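Local coordinates for PcaV transcriptional regulator (PDB 4G9Y), which probably acts as a DNA-binding transcription factor of the MarR family, built as a winged helix-turn-helix dimer that responds to 3,4-dihydroxybenzoate, at residues A[119-122]-A[128-131]; A[25-30]-A[114-119]; A[99-102]-A[107-110]. One frame throughout, in Å; residues are numbered along the deposited sequence.

How the contacts relate
All three contacts use helix 100-121, the long helix of this MarR-type subunit. Contact 3 lies within the helix at its N-terminal end, just after strand 94-98 of the wing; contact 2 pairs its C-terminal half with helix 13-31; contact 1 joins its final residues to helix 126-144. Along the chain, contact 3 is nested inside the loop closed by contact 2, and contact 1 opens where contact 2 closes, at Val119, which they share. The centres of contacts 1 and 2 lie about 13 Å apart, those of contacts 1 and 3 about 27 Å. The helix thus connects the winged DNA-binding region with the dimer-forming helices, where contacts 1 and 2 both touch the second subunit.

Contact 1: residues A[119-122]-A[128-131]; sequences VFLA and EQAV
Gln129 reaches back from helix 126-144 and lays its carboxamide against Leu121, near the C-terminal end of helix 100-121. The CA atoms of Leu121 and Gln129 stand 6.8 Å apart, a gap bridged by the glutamine chain, which runs extended beyond CG (chi2 180°). Gln129 CD lies 3.8 Å from Leu121 CB, and Gln129 OE1 comes to 4.0 Å from Leu121 CD1, so the amide packs against the root and one branch of the leucine. On the amide's other end, Gln129 NE2 sits 3.2 Å from Leu121 O, but the angle is too poor for a hydrogen bond; NE2 is instead hydrogen-bonded to Leu124 O in the connecting turn. That bond helps fix the rotation of the amide while CD and OE1 rest against the leucine side chain. Ala122 adds only a marginal contact, its CA 4.5 Å from Gln129 NE2. Leu121 itself is buried, also meeting Phe132 and Phe133 of helix 126-144 and Pro13 of the second subunit. Beyond it, Glu128 OE1 accepts from Ala125 N and forms a salt bridge with Arg138 of the second subunit. The arrangement is a tight connection between the chain's last two helices, in the dimerisation region characteristic of MarR-family proteins.

Contact 2: residues A[25-30]-A[114-119]; sequences YLLWNT and ARMNQV
Leu27 and Met116 bring helices 13-31 and 100-121 together where their short axial segments approach to 10.0 Å and run roughly antiparallel, at 140°. This is an interhelical contact in the dimerisation region of the MarR fold, between parts of the chain separated by the whole winged helix-turn-helix. Met116 contributes the largest share. With CG anti to the backbone N (chi1 -179°), its side chain leaves helix 100-121 toward the other helix, then bends at chi2 and chi3, so that successive atoms meet different partners. Met116 CG packs 3.9 Å from Leu27 CB and also touches the backbone oxygen of Leu27; Met116 SD follows at 4.1 Å from Leu27 CB. Leu27 in turn extends CD1 to 4.4 Å from Val119 CG1, a looser apolar contact about one helical turn after Met116. The side-chain contacts are apolar, and they continue into their surroundings: Leu27 touches Phe120 as well as Ala143 of the second subunit, while Met116 and Val119 both touch Met31.

The contact also borders the 3,4-dihydroxybenzoate site seen in this protein. Met116 packs on His24, and Trp28 on Ser38, two of the residues that bind this ligand; Asn117 OD1 is hydrogen-bonded to His24 NE2, which probably helps position that imidazole. Trp28 has its own polar tie, NE1 to Thr36 O, which restricts the turning of the indole, and it packs on Ile113 and Tyr41 too. The tryptophan and methionine chains cross at about a right angle, and the methyl at the end of Met116 meets the indole obliquely, with Met116 CE 3.8 Å from Trp28 CE3.

Contact 3: residues A[99-102]-A[107-110]; sequences TDEG and RRLG
Glu101 and Arg108, two turns apart on helix 100-121, face one another through their charged ends. Glu101 OE2 lies 3.9 Å from Arg108 NH2, a long salt bridge, and it is equally far, 3.9 Å, from Arg108 NH1. The carboxylate oxygen comes in roughly level with the guanidinium, at its rim, between the two terminal nitrogens, although the two flat groups are turned 46° apart. Both chains fold to make this possible: Glu101 bends at chi2 (59°), bringing its carboxylate along the helix, and Arg108 bends at chi3.

The next shell shows that this pair is not the glutamate's main engagement. Its other oxygen, OE1, forms a salt bridge with Arg104, which lies between the two segments, so the carboxylate is placed among two arginines on the same helix, while the Glu101 side chain also touches Leu81. Further out, the start of the helix is fixed by Thr99 at the N-cap. Thr99 OG1 accepts from Gly102 N at 3.0 Å with an N-H...O angle of 154°, and the same oxygen is hydrogen-bonded to Gly80 O, tying the helix start to the chain just before the wing strand 82-86.

At this length and on the surface, the attraction between Glu101 and Arg108 is probably mild and largely electrostatic, supplementing the stronger pairing of the carboxylate with Arg104.

Contact 1: residues A[119-122]-A[128-131]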
# COMPACT_ATOMS: atom_id res chain seq x y z
N VAL A 119 16.72 6.31 9.94
CA VAL A 119 16.88 7.18 8.78
C VAL A 119 15.54 7.66 8.19
O VAL A 119 15.40 8.82 7.80
CB VAL A 119 17.77 6.49 7.70
CG1 VAL A 119 17.72 7.23 6.37
CG2 VAL A 119 19.20 6.36 8.21
N PHE A 120 14.55 6.78 8.13
CA PHE A 120 13.20 7.15 7.68
C PHE A 120 12.58 8.33 8.46
O PHE A 120 11.95 9.23 7.87
CB PHE A 120 12.29 5.91 7.79
CG PHE A 120 10.91 6.09 7.22
CD1 PHE A 120 10.72 6.28 5.86
CD2 PHE A 120 9.80 6.02 8.04
CE1 PHE A 120 9.44 6.40 5.33
CE2 PHE A 120 8.50 6.15 7.52
CZ PHE A 120 8.32 6.34 6.16
N LEU A 121 12.75 8.32 9.78
CA LEU A 121 12.20 9.35 10.65
C LEU A 121 13.16 10.53 10.86
O LEU A 121 12.79 11.54 11.46
CB LEU A 121 11.85 8.74 12.01
CG LEU A 121 10.71 7.71 11.96
CD1 LEU A 121 10.39 7.17 13.33
CD2 LEU A 121 9.49 8.34 11.34
N ALA A 122 14.38 10.41 10.36
CA ALA A 122 15.43 11.41 10.63
C ALA A 122 15.22 12.89 10.20
O ALA A 122 15.86 13.76 10.78
CB ALA A 122 16.77 10.91 10.12
N GLU A 128 9.04 16.22 16.94
CA GLU A 128 8.17 16.06 15.77
C GLU A 128 7.85 14.60 15.48
O GLU A 128 6.78 14.30 14.97
CB GLU A 128 8.81 16.69 14.53
CG GLU A 128 9.05 18.18 14.66
CD GLU A 128 9.71 18.76 13.42
OE1 GLU A 128 10.79 18.26 13.03
OE2 GLU A 128 9.13 19.70 12.83
N GLN A 129 8.79 13.70 15.76
CA GLN A 129 8.55 12.27 15.56
C GLN A 129 7.41 11.80 16.47
O GLN A 129 6.58 11.02 16.06
CB GLN A 129 9.82 11.45 15.80
CG GLN A 129 10.97 11.80 14.83
CD GLN A 129 12.23 10.98 15.06
OE1 GLN A 129 12.19 9.88 15.61
NE2 GLN A 129 13.37 11.51 14.61
N ALA A 130 7.36 12.30 17.70
CA ALA A 130 6.27 11.91 18.59
C ALA A 130 4.94 12.44 18.08
O ALA A 130 3.92 11.77 18.17
CB ALA A 130 6.54 12.39 20.01
N VAL A 131 4.94 13.66 17.54
CA VAL A 131 3.73 14.21 16.94
C VAL A 131 3.30 13.41 15.70
O VAL A 131 2.11 13.09 15.53
CB VAL A 131 3.89 15.72 16.61
CG1 VAL A 131 2.79 16.21 15.67
CG2 VAL A 131 3.87 16.53 17.90

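Contact 2: residues A[25-30]-A[114-119]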
# COMPACT_ATOMS: atom_id res chain seq x y z
N TYR A 25 8.76 1.51 1.67
CA TYR A 25 9.07 0.34 0.85
C TYR A 25 10.35 0.56 0.06
O TYR A 25 11.19 -0.34 -0.06
CB TYR A 25 7.89 0.04 -0.10
CG TYR A 25 8.11 -1.13 -1.04
CD1 TYR A 25 8.53 -0.92 -2.35
CD2 TYR A 25 7.87 -2.44 -0.62
CE1 TYR A 25 8.72 -2.00 -3.21
CE2 TYR A 25 8.05 -3.51 -1.47
CZ TYR A 25 8.48 -3.28 -2.76
OH TYR A 25 8.66 -4.35 -3.61
N LEU A 26 10.52 1.77 -0.47
CA LEU A 26 11.75 2.13 -1.18
C LEU A 26 12.98 2.02 -0.26
O LEU A 26 14.01 1.47 -0.66
CB LEU A 26 11.65 3.54 -1.77
CG LEU A 26 12.94 4.12 -2.37
CD1 LEU A 26 13.32 3.39 -3.65
CD2 LEU A 26 12.81 5.62 -2.62
N LEU A 27 12.87 2.52 0.96
CA LEU A 27 14.01 2.46 1.88
C LEU A 27 14.31 1.04 2.34
O LEU A 27 15.46 0.69 2.56
CB LEU A 27 13.79 3.36 3.10
CG LEU A 27 14.13 4.85 2.95
CD1 LEU A 27 14.28 5.45 4.34
CD2 LEU A 27 15.40 5.06 2.13
N TRP A 28 13.27 0.22 2.48
CA TRP A 28 13.51 -1.19 2.79
C TRP A 28 14.38 -1.81 1.71
O TRP A 28 15.34 -2.52 1.99
CB TRP A 28 12.20 -1.98 2.90
CG TRP A 28 12.44 -3.47 3.21
CD1 TRP A 28 12.79 -4.46 2.33
CD2 TRP A 28 12.33 -4.10 4.50
NE1 TRP A 28 12.91 -5.67 3.00
CE2 TRP A 28 12.63 -5.47 4.33
CE3 TRP A 28 11.98 -3.63 5.78
CZ2 TRP A 28 12.61 -6.37 5.38
CZ3 TRP A 28 11.96 -4.53 6.83
CH2 TRP A 28 12.28 -5.88 6.62
N ASN A 29 14.03 -1.53 0.46
CA ASN A 29 14.75 -2.13 -0.64
C ASN A 29 16.16 -1.59 -0.82
O ASN A 29 17.07 -2.31 -1.23
CB ASN A 29 13.92 -2.06 -1.94
CG ASN A 29 12.83 -3.12 -1.97
OD1 ASN A 29 13.07 -4.25 -2.37
ND2 ASN A 29 11.64 -2.77 -1.50
N THR A 30 16.38 -0.33 -0.47
CA THR A 30 17.72 0.23 -0.65
C THR A 30 18.60 0.08 0.59
O THR A 30 19.81 0.02 0.48
CB THR A 30 17.67 1.71 -1.08
OG1 THR A 30 17.01 2.46 -0.08
CG2 THR A 30 16.91 1.88 -2.40
N ALA A 114 16.74 -1.52 11.94
CA ALA A 114 16.79 -0.50 12.99
C ALA A 114 17.39 0.79 12.44
O ALA A 114 16.89 1.89 12.70
CB ALA A 114 17.59 -1.01 14.19
N ARG A 115 18.46 0.66 11.68
CA ARG A 115 19.11 1.81 11.08
C ARG A 115 18.19 2.47 10.04
O ARG A 115 18.10 3.70 9.96
CB ARG A 115 20.45 1.39 10.45
CG ARG A 115 21.33 2.54 9.99
CD ARG A 115 22.74 2.43 10.57
NE ARG A 115 23.40 1.19 10.18
CZ ARG A 115 23.76 0.22 11.02
NH1 ARG A 115 23.54 0.33 12.32
NH2 ARG A 115 24.36 -0.87 10.55
N MET A 116 17.51 1.63 9.27
CA MET A 116 16.65 2.13 8.20
C MET A 116 15.50 2.96 8.76
O MET A 116 15.19 4.03 8.25
CB MET A 116 16.13 0.99 7.34
CG MET A 116 15.24 1.47 6.20
SD MET A 116 13.50 1.54 6.71
CE MET A 116 13.12 -0.21 6.96
N ASN A 117 14.85 2.45 9.79
CA ASN A 117 13.74 3.18 10.41
C ASN A 117 14.17 4.48 11.09
O ASN A 117 13.42 5.44 11.13
CB ASN A 117 12.96 2.29 11.37
CG ASN A 117 12.06 1.33 10.64
OD1 ASN A 117 11.37 1.72 9.68
ND2 ASN A 117 12.08 0.08 11.05
N GLN A 118 15.38 4.50 11.63
CA GLN A 118 15.93 5.74 12.18
C GLN A 118 16.17 6.76 11.07
O GLN A 118 15.85 7.94 11.21
CB GLN A 118 17.22 5.44 12.96
CG GLN A 118 18.22 6.58 12.95
CD GLN A 118 19.37 6.34 13.92
OE1 GLN A 118 19.46 5.29 14.54
NE2 GLN A 118 20.25 7.33 14.05
N VAL A 119 16.72 6.31 9.94
CA VAL A 119 16.88 7.18 8.78
C VAL A 119 15.54 7.66 8.19
O VAL A 119 15.40 8.82 7.80
CB VAL A 119 17.77 6.49 7.70
CG1 VAL A 119 17.72 7.23 6.37
CG2 VAL A 119 19.20 6.36 8.21

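Contact 3: residues A[99-102]-A[107-110]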
# COMPACT_ATOMS: atom_id res chain seq x y z
N THR A 99 17.13 -22.26 10.19
CA THR A 99 18.42 -22.92 10.08
C THR A 99 19.44 -21.99 10.72
O THR A 99 19.11 -20.85 11.06
CB THR A 99 18.80 -23.13 8.62
OG1 THR A 99 18.89 -21.85 7.96
CG2 THR A 99 17.75 -23.98 7.91
N ASP A 100 20.67 -22.46 10.90
CA ASP A 100 21.75 -21.57 11.36
C ASP A 100 21.88 -20.32 10.49
O ASP A 100 22.09 -19.21 11.01
CB ASP A 100 23.09 -22.31 11.41
CG ASP A 100 23.09 -23.49 12.37
OD1 ASP A 100 22.14 -23.62 13.16
OD2 ASP A 100 24.05 -24.28 12.35
N GLU A 101 21.77 -20.47 9.18
CA GLU A 101 21.87 -19.31 8.30
C GLU A 101 20.64 -18.39 8.41
O GLU A 101 20.76 -17.17 8.31
CB GLU A 101 22.15 -19.74 6.85
CG GLU A 101 22.29 -18.61 5.82
CD GLU A 101 23.42 -17.61 6.12
OE1 GLU A 101 24.22 -17.82 7.06
OE2 GLU A 101 23.51 -16.61 5.39
N GLY A 102 19.47 -18.97 8.64
CA GLY A 102 18.27 -18.17 8.84
C GLY A 102 18.40 -17.30 10.07
O GLY A 102 17.97 -16.15 10.09
N ARG A 107 19.47 -11.86 12.22
CA ARG A 107 20.29 -10.94 13.00
C ARG A 107 20.84 -9.77 12.18
O ARG A 107 20.76 -8.62 12.61
CB ARG A 107 21.45 -11.68 13.69
CG ARG A 107 22.13 -10.86 14.78
CD ARG A 107 23.45 -11.49 15.22
NE ARG A 107 23.44 -12.94 15.11
CZ ARG A 107 24.15 -13.64 14.22
NH1 ARG A 107 24.07 -14.96 14.20
NH2 ARG A 107 24.94 -13.01 13.36
N ARG A 108 21.42 -10.06 11.01
CA ARG A 108 21.99 -9.01 10.18
C ARG A 108 20.90 -8.04 9.70
O ARG A 108 21.11 -6.83 9.71
CB ARG A 108 22.75 -9.59 8.97
CG ARG A 108 23.90 -10.52 9.36
CD ARG A 108 24.87 -10.76 8.19
NE ARG A 108 24.19 -11.21 6.98
CZ ARG A 108 24.24 -12.45 6.50
NH1 ARG A 108 24.93 -13.38 7.13
NH2 ARG A 108 23.59 -12.75 5.38
N LEU A 109 19.77 -8.58 9.27
CA LEU A 109 18.68 -7.73 8.78
C LEU A 109 18.11 -6.85 9.89
O LEU A 109 17.80 -5.69 9.66
CB LEU A 109 17.58 -8.55 8.12
CG LEU A 109 18.03 -9.22 6.81
CD1 LEU A 109 16.91 -10.02 6.19
CD2 LEU A 109 18.59 -8.23 5.81
N GLY A 110 17.99 -7.41 11.10
CA GLY A 110 17.50 -6.65 12.24
C GLY A 110 18.29 -5.37 12.48
O GLY A 110 17.72 -4.29 12.72